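Local coordinates for D-psicose 3-epimerase (Agrobacterium tumefaciens, PDB 2HK0), which probably catalyses the metal-dependent epimerisation of D-fructose and D-psicose at C3, acting on the non-phosphorylated ketohexoses, at residues I218-T230 with A251-E264. Numbering follows the deposited sequence.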
ATOM      1  N   ILE A 218       1.001  11.643 -11.768  1.00 15.50           N
ATOM      2  CA  ILE A 218      -0.138  12.548 -11.912  1.00 15.77           C
ATOM      3  C   ILE A 218       0.293  13.990 -11.698  1.00 17.69           C
ATOM      4  O   ILE A 218      -0.100  14.887 -12.441  1.00 17.39           O
ATOM      5  CB  ILE A 218      -1.246  12.161 -10.921  1.00 16.83           C
ATOM      6  CG1 ILE A 218      -1.880  10.852 -11.398  1.00 17.02           C
ATOM      7  CG2 ILE A 218      -2.284  13.281 -10.804  1.00 16.16           C
ATOM      8  CD1 ILE A 218      -2.848  10.209 -10.411  1.00 17.65           C
ATOM      9  N   ARG A 219       1.127  14.209 -10.691  1.00 16.78           N
ATOM     10  CA  ARG A 219       1.610  15.545 -10.421  1.00 18.65           C
ATOM     11  C   ARG A 219       2.522  16.002 -11.560  1.00 19.38           C
ATOM     12  O   ARG A 219       2.547  17.181 -11.897  1.00 17.33           O
ATOM     13  CB  ARG A 219       2.370  15.560  -9.101  1.00 21.99           C
ATOM     14  CG  ARG A 219       1.751  16.457  -8.075  1.00 27.53           C
ATOM     15  CD  ARG A 219       1.393  15.705  -6.829  1.00 29.07           C
ATOM     16  NE  ARG A 219       2.395  14.701  -6.503  1.00 29.87           N
ATOM     17  CZ  ARG A 219       2.181  13.719  -5.641  1.00 27.69           C
ATOM     18  NH1 ARG A 219       1.009  13.639  -5.026  1.00 24.59           N
ATOM     19  NH2 ARG A 219       3.116  12.798  -5.441  1.00 26.80           N
ATOM     20  N   THR A 220       3.278  15.066 -12.138  1.00 18.62           N
ATOM     21  CA  THR A 220       4.169  15.393 -13.249  1.00 19.36           C
ATOM     22  C   THR A 220       3.317  15.885 -14.415  1.00 19.44           C
ATOM     23  O   THR A 220       3.652  16.869 -15.073  1.00 19.21           O
ATOM     24  CB  THR A 220       4.993  14.160 -13.680  1.00 19.88           C
ATOM     25  OG1 THR A 220       5.972  13.878 -12.679  1.00 17.38           O
ATOM     26  CG2 THR A 220       5.694  14.407 -14.996  1.00 19.45           C
ATOM     27  N   ALA A 221       2.206  15.204 -14.667  1.00 18.27           N
ATOM     28  CA  ALA A 221       1.310  15.613 -15.752  1.00 18.07           C
ATOM     29  C   ALA A 221       0.776  16.996 -15.416  1.00 19.26           C
ATOM     30  O   ALA A 221       0.663  17.866 -16.285  1.00 19.18           O
ATOM     31  CB  ALA A 221       0.147  14.624 -15.886  1.00 15.08           C
ATOM     32  N   GLY A 222       0.433  17.177 -14.144  1.00 17.63           N
ATOM     33  CA  GLY A 222      -0.059  18.451 -13.651  1.00 17.77           C
ATOM     34  C   GLY A 222      -1.076  19.169 -14.519  1.00 20.12           C
ATOM     35  O   GLY A 222      -2.097  18.601 -14.902  1.00 20.44           O
ATOM     36  N   PRO A 223      -0.815  20.436 -14.854  1.00 21.01           N
ATOM     37  CA  PRO A 223      -1.735  21.220 -15.682  1.00 20.74           C
ATOM     38  C   PRO A 223      -1.989  20.629 -17.066  1.00 19.12           C
ATOM     39  O   PRO A 223      -2.977  20.974 -17.704  1.00 20.75           O
ATOM     40  CB  PRO A 223      -1.048  22.591 -15.751  1.00 21.36           C
ATOM     41  CG  PRO A 223      -0.234  22.631 -14.468  1.00 24.57           C
ATOM     42  CD  PRO A 223       0.358  21.246 -14.468  1.00 22.84           C
ATOM     43  N   LEU A 224      -1.103  19.754 -17.533  1.00 17.33           N
ATOM     44  CA  LEU A 224      -1.268  19.137 -18.855  1.00 18.71           C
ATOM     45  C   LEU A 224      -2.147  17.877 -18.872  1.00 18.78           C
ATOM     46  O   LEU A 224      -2.396  17.312 -19.947  1.00 18.83           O
ATOM     47  CB  LEU A 224       0.096  18.794 -19.468  1.00 18.53           C
ATOM     48  CG  LEU A 224       0.960  20.015 -19.825  1.00 22.16           C
ATOM     49  CD1 LEU A 224       2.307  19.561 -20.394  1.00 23.10           C
ATOM     50  CD2 LEU A 224       0.207  20.897 -20.823  1.00 21.84           C
ATOM     51  N   LEU A 225      -2.618  17.434 -17.706  1.00 17.32           N
ATOM     52  CA  LEU A 225      -3.454  16.232 -17.660  1.00 17.45           C
ATOM     53  C   LEU A 225      -4.808  16.629 -18.223  1.00 17.14           C
ATOM     54  O   LEU A 225      -5.524  17.423 -17.604  1.00 16.32           O
ATOM     55  CB  LEU A 225      -3.639  15.736 -16.218  1.00 17.27           C
ATOM     56  CG  LEU A 225      -3.699  14.222 -15.912  1.00 19.90           C
ATOM     57  CD1 LEU A 225      -4.737  13.969 -14.842  1.00 18.67           C
ATOM     58  CD2 LEU A 225      -3.961  13.400 -17.106  1.00 15.64           C
ATOM     59  N   GLY A 226      -5.166  16.074 -19.377  1.00 16.67           N
ATOM     60  CA  GLY A 226      -6.441  16.417 -19.984  1.00 18.13           C
ATOM     61  C   GLY A 226      -7.508  15.336 -19.971  1.00 18.75           C
ATOM     62  O   GLY A 226      -8.682  15.633 -20.180  1.00 19.38           O
ATOM     63  N   HIS A 227      -7.110  14.090 -19.717  1.00 19.22           N
ATOM     64  CA  HIS A 227      -8.046  12.962 -19.698  1.00 18.32           C
ATOM     65  C   HIS A 227      -7.430  11.858 -18.819  1.00 17.54           C
ATOM     66  O   HIS A 227      -6.206  11.775 -18.683  1.00 19.53           O
ATOM     67  CB  HIS A 227      -8.268  12.469 -21.133  1.00 18.32           C
ATOM     68  CG  HIS A 227      -9.572  11.765 -21.343  1.00 18.58           C
ATOM     69  ND1 HIS A 227     -10.761  12.220 -20.810  1.00 18.20           N
ATOM     70  CD2 HIS A 227      -9.881  10.655 -22.059  1.00 19.56           C
ATOM     71  CE1 HIS A 227     -11.745  11.423 -21.187  1.00 18.28           C
ATOM     72  NE2 HIS A 227     -11.239  10.464 -21.946  1.00 21.82           N
ATOM     73  N   PHE A 228      -8.269  11.015 -18.225  1.00 17.05           N
ATOM     74  CA  PHE A 228      -7.797   9.980 -17.303  1.00 17.00           C
ATOM     75  C   PHE A 228      -8.634   8.704 -17.409  1.00 18.18           C
ATOM     76  O   PHE A 228      -9.868   8.754 -17.418  1.00 15.99           O
ATOM     77  CB  PHE A 228      -7.891  10.537 -15.871  1.00 16.98           C
ATOM     78  CG  PHE A 228      -7.108   9.762 -14.831  1.00 16.11           C
ATOM     79  CD1 PHE A 228      -5.722   9.717 -14.867  1.00 15.59           C
ATOM     80  CD2 PHE A 228      -7.766   9.158 -13.757  1.00 19.15           C
ATOM     81  CE1 PHE A 228      -4.991   9.088 -13.848  1.00 17.20           C
ATOM     82  CE2 PHE A 228      -7.052   8.522 -12.727  1.00 15.47           C
ATOM     83  CZ  PHE A 228      -5.665   8.488 -12.770  1.00 17.60           C
ATOM     84  N   HIS A 229      -7.956   7.563 -17.473  1.00 16.71           N
ATOM     85  CA  HIS A 229      -8.629   6.269 -17.559  1.00 15.45           C
ATOM     86  C   HIS A 229      -8.354   5.457 -16.295  1.00 15.97           C
ATOM     87  O   HIS A 229      -7.240   5.496 -15.753  1.00 15.65           O
ATOM     88  CB  HIS A 229      -8.121   5.481 -18.777  1.00 15.72           C
ATOM     89  CG  HIS A 229      -8.829   5.815 -20.052  1.00 17.67           C
ATOM     90  ND1 HIS A 229      -8.619   5.118 -21.223  1.00 18.45           N
ATOM     91  CD2 HIS A 229      -9.794   6.724 -20.322  1.00 17.22           C
ATOM     92  CE1 HIS A 229      -9.432   5.577 -22.156  1.00 19.40           C
ATOM     93  NE2 HIS A 229     -10.157   6.552 -21.635  1.00 21.69           N
ATOM     94  N   THR A 230      -9.351   4.696 -15.847  1.00 14.45           N
ATOM     95  CA  THR A 230      -9.197   3.887 -14.646  1.00 16.01           C
ATOM     96  C   THR A 230      -9.573   2.417 -14.824  1.00 15.99           C
ATOM     97  O   THR A 230     -10.401   2.061 -15.669  1.00 16.23           O
ATOM     98  CB  THR A 230     -10.046   4.425 -13.510  1.00 13.05           C
ATOM     99  OG1 THR A 230     -11.396   4.551 -13.970  1.00 14.69           O
ATOM    100  CG2 THR A 230      -9.520   5.787 -13.047  1.00 15.62           C
ATOM    101  N   ALA A 251      -3.657  12.925  -5.517  1.00 17.26           N
ATOM    102  CA  ALA A 251      -2.872  13.533  -6.578  1.00 16.11           C
ATOM    103  C   ALA A 251      -3.779  14.312  -7.544  1.00 16.93           C
ATOM    104  O   ALA A 251      -3.455  15.442  -7.920  1.00 15.68           O
ATOM    105  CB  ALA A 251      -2.080  12.463  -7.328  1.00 13.53           C
ATOM    106  N   LEU A 252      -4.905  13.721  -7.940  1.00 16.53           N
ATOM    107  CA  LEU A 252      -5.830  14.407  -8.844  1.00 17.53           C
ATOM    108  C   LEU A 252      -6.280  15.723  -8.185  1.00 18.75           C
ATOM    109  O   LEU A 252      -6.347  16.761  -8.842  1.00 15.96           O
ATOM    110  CB  LEU A 252      -7.041  13.507  -9.176  1.00 16.87           C
ATOM    111  CG  LEU A 252      -6.717  12.262 -10.021  1.00 15.18           C
ATOM    112  CD1 LEU A 252      -7.988  11.440 -10.232  1.00 17.38           C
ATOM    113  CD2 LEU A 252      -6.127  12.670 -11.376  1.00 15.75           C
ATOM    114  N   ARG A 253      -6.570  15.685  -6.887  1.00 20.28           N
ATOM    115  CA  ARG A 253      -6.961  16.909  -6.195  1.00 25.28           C
ATOM    116  C   ARG A 253      -5.781  17.891  -6.092  1.00 24.59           C
ATOM    117  O   ARG A 253      -5.968  19.097  -6.238  1.00 24.81           O
ATOM    118  CB  ARG A 253      -7.527  16.596  -4.805  1.00 27.74           C
ATOM    119  CG  ARG A 253      -9.063  16.564  -4.776  1.00 35.62           C
ATOM    120  CD  ARG A 253      -9.651  15.162  -4.586  1.00 37.89           C
ATOM    121  NE  ARG A 253      -9.437  14.668  -3.226  1.00 39.14           N
ATOM    122  CZ  ARG A 253      -9.514  13.388  -2.873  1.00 40.71           C
ATOM    123  NH1 ARG A 253      -9.808  12.459  -3.775  1.00 39.20           N
ATOM    124  NH2 ARG A 253      -9.282  13.036  -1.616  1.00 41.71           N
ATOM    125  N   ASP A 254      -4.571  17.377  -5.867  1.00 26.97           N
ATOM    126  CA  ASP A 254      -3.377  18.230  -5.786  1.00 27.21           C
ATOM    127  C   ASP A 254      -3.260  19.072  -7.057  1.00 26.36           C
ATOM    128  O   ASP A 254      -2.891  20.245  -6.999  1.00 23.91           O
ATOM    129  CB  ASP A 254      -2.080  17.413  -5.680  1.00 32.76           C
ATOM    130  CG  ASP A 254      -1.784  16.916  -4.271  1.00 38.22           C
ATOM    131  OD1 ASP A 254      -2.325  17.490  -3.298  1.00 39.35           O
ATOM    132  OD2 ASP A 254      -0.981  15.948  -4.146  1.00 40.61           O
ATOM    133  N   ILE A 255      -3.554  18.475  -8.212  1.00 22.50           N
ATOM    134  CA  ILE A 255      -3.442  19.226  -9.458  1.00 20.15           C
ATOM    135  C   ILE A 255      -4.742  19.898  -9.886  1.00 20.21           C
ATOM    136  O   ILE A 255      -4.849  20.401 -11.015  1.00 19.06           O
ATOM    137  CB  ILE A 255      -2.928  18.331 -10.614  1.00 18.69           C
ATOM    138  CG1 ILE A 255      -3.959  17.261 -10.969  1.00 18.29           C
ATOM    139  CG2 ILE A 255      -1.622  17.679 -10.210  1.00 19.41           C
ATOM    140  CD1 ILE A 255      -3.603  16.485 -12.259  1.00 14.16           C
ATOM    141  N   ASN A 256      -5.725  19.910  -8.988  1.00 18.77           N
ATOM    142  CA  ASN A 256      -7.018  20.513  -9.282  1.00 22.84           C
ATOM    143  C   ASN A 256      -7.653  19.945 -10.555  1.00 23.42           C
ATOM    144  O   ASN A 256      -8.255  20.688 -11.342  1.00 21.11           O
ATOM    145  CB  ASN A 256      -6.888  22.036  -9.452  1.00 26.78           C
ATOM    146  CG  ASN A 256      -6.494  22.734  -8.174  1.00 33.06           C
ATOM    147  OD1 ASN A 256      -7.048  22.458  -7.111  1.00 35.08           O
ATOM    148  ND2 ASN A 256      -5.541  23.661  -8.269  1.00 34.52           N
ATOM    149  N   TYR A 257      -7.529  18.639 -10.763  1.00 20.65           N
ATOM    150  CA  TYR A 257      -8.111  18.032 -11.949  1.00 20.32           C
ATOM    151  C   TYR A 257      -9.637  18.156 -11.925  1.00 21.75           C
ATOM    152  O   TYR A 257     -10.287  17.751 -10.954  1.00 21.86           O
ATOM    153  CB  TYR A 257      -7.735  16.551 -12.030  1.00 18.77           C
ATOM    154  CG  TYR A 257      -8.156  15.887 -13.315  1.00 15.94           C
ATOM    155  CD1 TYR A 257      -7.575  16.253 -14.524  1.00 16.59           C
ATOM    156  CD2 TYR A 257      -9.118  14.882 -13.321  1.00 17.00           C
ATOM    157  CE1 TYR A 257      -7.943  15.635 -15.714  1.00 18.83           C
ATOM    158  CE2 TYR A 257      -9.494  14.246 -14.509  1.00 15.35           C
ATOM    159  CZ  TYR A 257      -8.898  14.633 -15.699  1.00 16.84           C
ATOM    160  OH  TYR A 257      -9.238  14.012 -16.876  1.00 14.38           O
ATOM    161  N   THR A 258     -10.200  18.717 -12.989  1.00 20.65           N
ATOM    162  CA  THR A 258     -11.651  18.867 -13.101  1.00 24.23           C
ATOM    163  C   THR A 258     -12.117  18.232 -14.424  1.00 23.94           C
ATOM    164  O   THR A 258     -13.228  18.495 -14.895  1.00 21.80           O
ATOM    165  CB  THR A 258     -12.096  20.364 -13.091  1.00 27.36           C
ATOM    166  OG1 THR A 258     -11.465  21.065 -14.172  1.00 27.57           O
ATOM    167  CG2 THR A 258     -11.721  21.034 -11.767  1.00 27.33           C
ATOM    168  N   GLY A 259     -11.249  17.403 -15.008  1.00 22.02           N
ATOM    169  CA  GLY A 259     -11.569  16.725 -16.257  1.00 19.45           C
ATOM    170  C   GLY A 259     -12.361  15.448 -16.012  1.00 19.98           C
ATOM    171  O   GLY A 259     -12.937  15.254 -14.932  1.00 18.91           O
ATOM    172  N   ALA A 260     -12.366  14.563 -17.006  1.00 17.79           N
ATOM    173  CA  ALA A 260     -13.100  13.309 -16.926  1.00 16.94           C
ATOM    174  C   ALA A 260     -12.283  12.137 -16.409  1.00 15.84           C
ATOM    175  O   ALA A 260     -11.075  12.059 -16.608  1.00 14.52           O
ATOM    176  CB  ALA A 260     -13.668  12.957 -18.297  1.00 15.38           C
ATOM    177  N   VAL A 261     -12.968  11.221 -15.736  1.00 16.34           N
ATOM    178  CA  VAL A 261     -12.357  10.006 -15.217  1.00 15.79           C
ATOM    179  C   VAL A 261     -13.230   8.893 -15.811  1.00 16.44           C
ATOM    180  O   VAL A 261     -14.370   8.704 -15.384  1.00 17.44           O
ATOM    181  CB  VAL A 261     -12.418   9.954 -13.676  1.00 16.11           C
ATOM    182  CG1 VAL A 261     -11.879   8.617 -13.181  1.00 13.68           C
ATOM    183  CG2 VAL A 261     -11.601  11.096 -13.088  1.00 17.61           C
ATOM    184  N   ILE A 262     -12.700   8.187 -16.807  1.00 15.46           N
ATOM    185  CA  ILE A 262     -13.437   7.127 -17.483  1.00 14.97           C
ATOM    186  C   ILE A 262     -12.938   5.759 -17.064  1.00 16.33           C
ATOM    187  O   ILE A 262     -11.744   5.449 -17.230  1.00 15.57           O
ATOM    188  CB  ILE A 262     -13.250   7.192 -19.021  1.00 17.78           C
ATOM    189  CG1 ILE A 262     -13.392   8.636 -19.522  1.00 15.78           C
ATOM    190  CG2 ILE A 262     -14.260   6.234 -19.710  1.00 17.32           C
ATOM    191  CD1 ILE A 262     -14.752   9.259 -19.255  1.00 15.38           C
HETATM  192  N   MSE A 263     -13.821   4.930 -16.521  1.00 14.77           N
HETATM  193  CA  MSE A 263     -13.378   3.576 -16.174  1.00 16.29           C
HETATM  194  C   MSE A 263     -13.422   2.788 -17.492  1.00 16.28           C
HETATM  195  O   MSE A 263     -14.378   2.887 -18.259  1.00 16.31           O
HETATM  196  CB  MSE A 263     -14.274   2.932 -15.113  1.00 13.82           C
HETATM  197  CG  MSE A 263     -15.748   2.854 -15.450  1.00 16.38           C
HETATM  198 SE   MSE A 263     -16.687   2.077 -13.908  1.00 26.19          SE
HETATM  199  CE  MSE A 263     -16.473   3.503 -12.612  1.00 18.19           C
ATOM    200  N   GLU A 264     -12.369   2.022 -17.751  1.00 16.30           N
ATOM    201  CA  GLU A 264     -12.237   1.261 -18.983  1.00 17.23           C
ATOM    202  C   GLU A 264     -12.043  -0.211 -18.626  1.00 16.96           C
ATOM    203  O   GLU A 264     -10.995  -0.797 -18.872  1.00 18.65           O
ATOM    204  CB  GLU A 264     -11.020   1.809 -19.736  1.00 19.23           C
ATOM    205  CG  GLU A 264     -10.727   1.195 -21.085  1.00 22.12           C
ATOM    206  CD  GLU A 264      -9.471   1.803 -21.705  1.00 25.77           C
ATOM    207  OE1 GLU A 264      -8.459   1.921 -20.985  1.00 25.34           O
ATOM    208  OE2 GLU A 264      -9.498   2.164 -22.900  1.00 28.70           O
TER
HETATM  209  O   HOH W   1     -11.118  14.785 -19.617  1.00 19.98           O
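In the TIM barrel, parallel strands 225-230 and 260-263 pair through their backbones, while the helices preceding them pack together outside. Ile262 N donates to Phe228 O (3.0 Å, 172°), Thr230 N to Ile262 O, and Glu264 N to Thr230 O (2.9 Å). At the strand entrances, a water bridges Gly226 O, His227 ND1 and Ala260 N. Tyr257 suits the turn there because its aromatic ring can pack on a leucine while its phenol hydroxyl bonds to a backbone carbonyl: the ring takes Leu225 CD1 over one face in a CH-pi contact, 4.0 Å from the centroid, and the hydroxyl donates to Ala260 O (2.7 Å). With CG anti to the backbone N (chi1 -164°), Phe228 presents a ring face to Leu252 CD2. Between the helices, small Ala251 lets branched Ile218 come close; Ile218 CG2 lies 3.6 Å from Ala251 CB, and Ile255 CD1 fills in beside Ile218 CG2 and Leu225 CD1. Near the second subunit, Arg219 NH1 forms a salt bridge with Asp254 OD2 (3.2 Å), and NH2 forms another with Asp216 of the same chain. His227 and His229, facing the barrel interior, hydrogen-bond Glu54 of strand 52-56, whereas Phe228 and Thr230 face outward, touching helix 204-210.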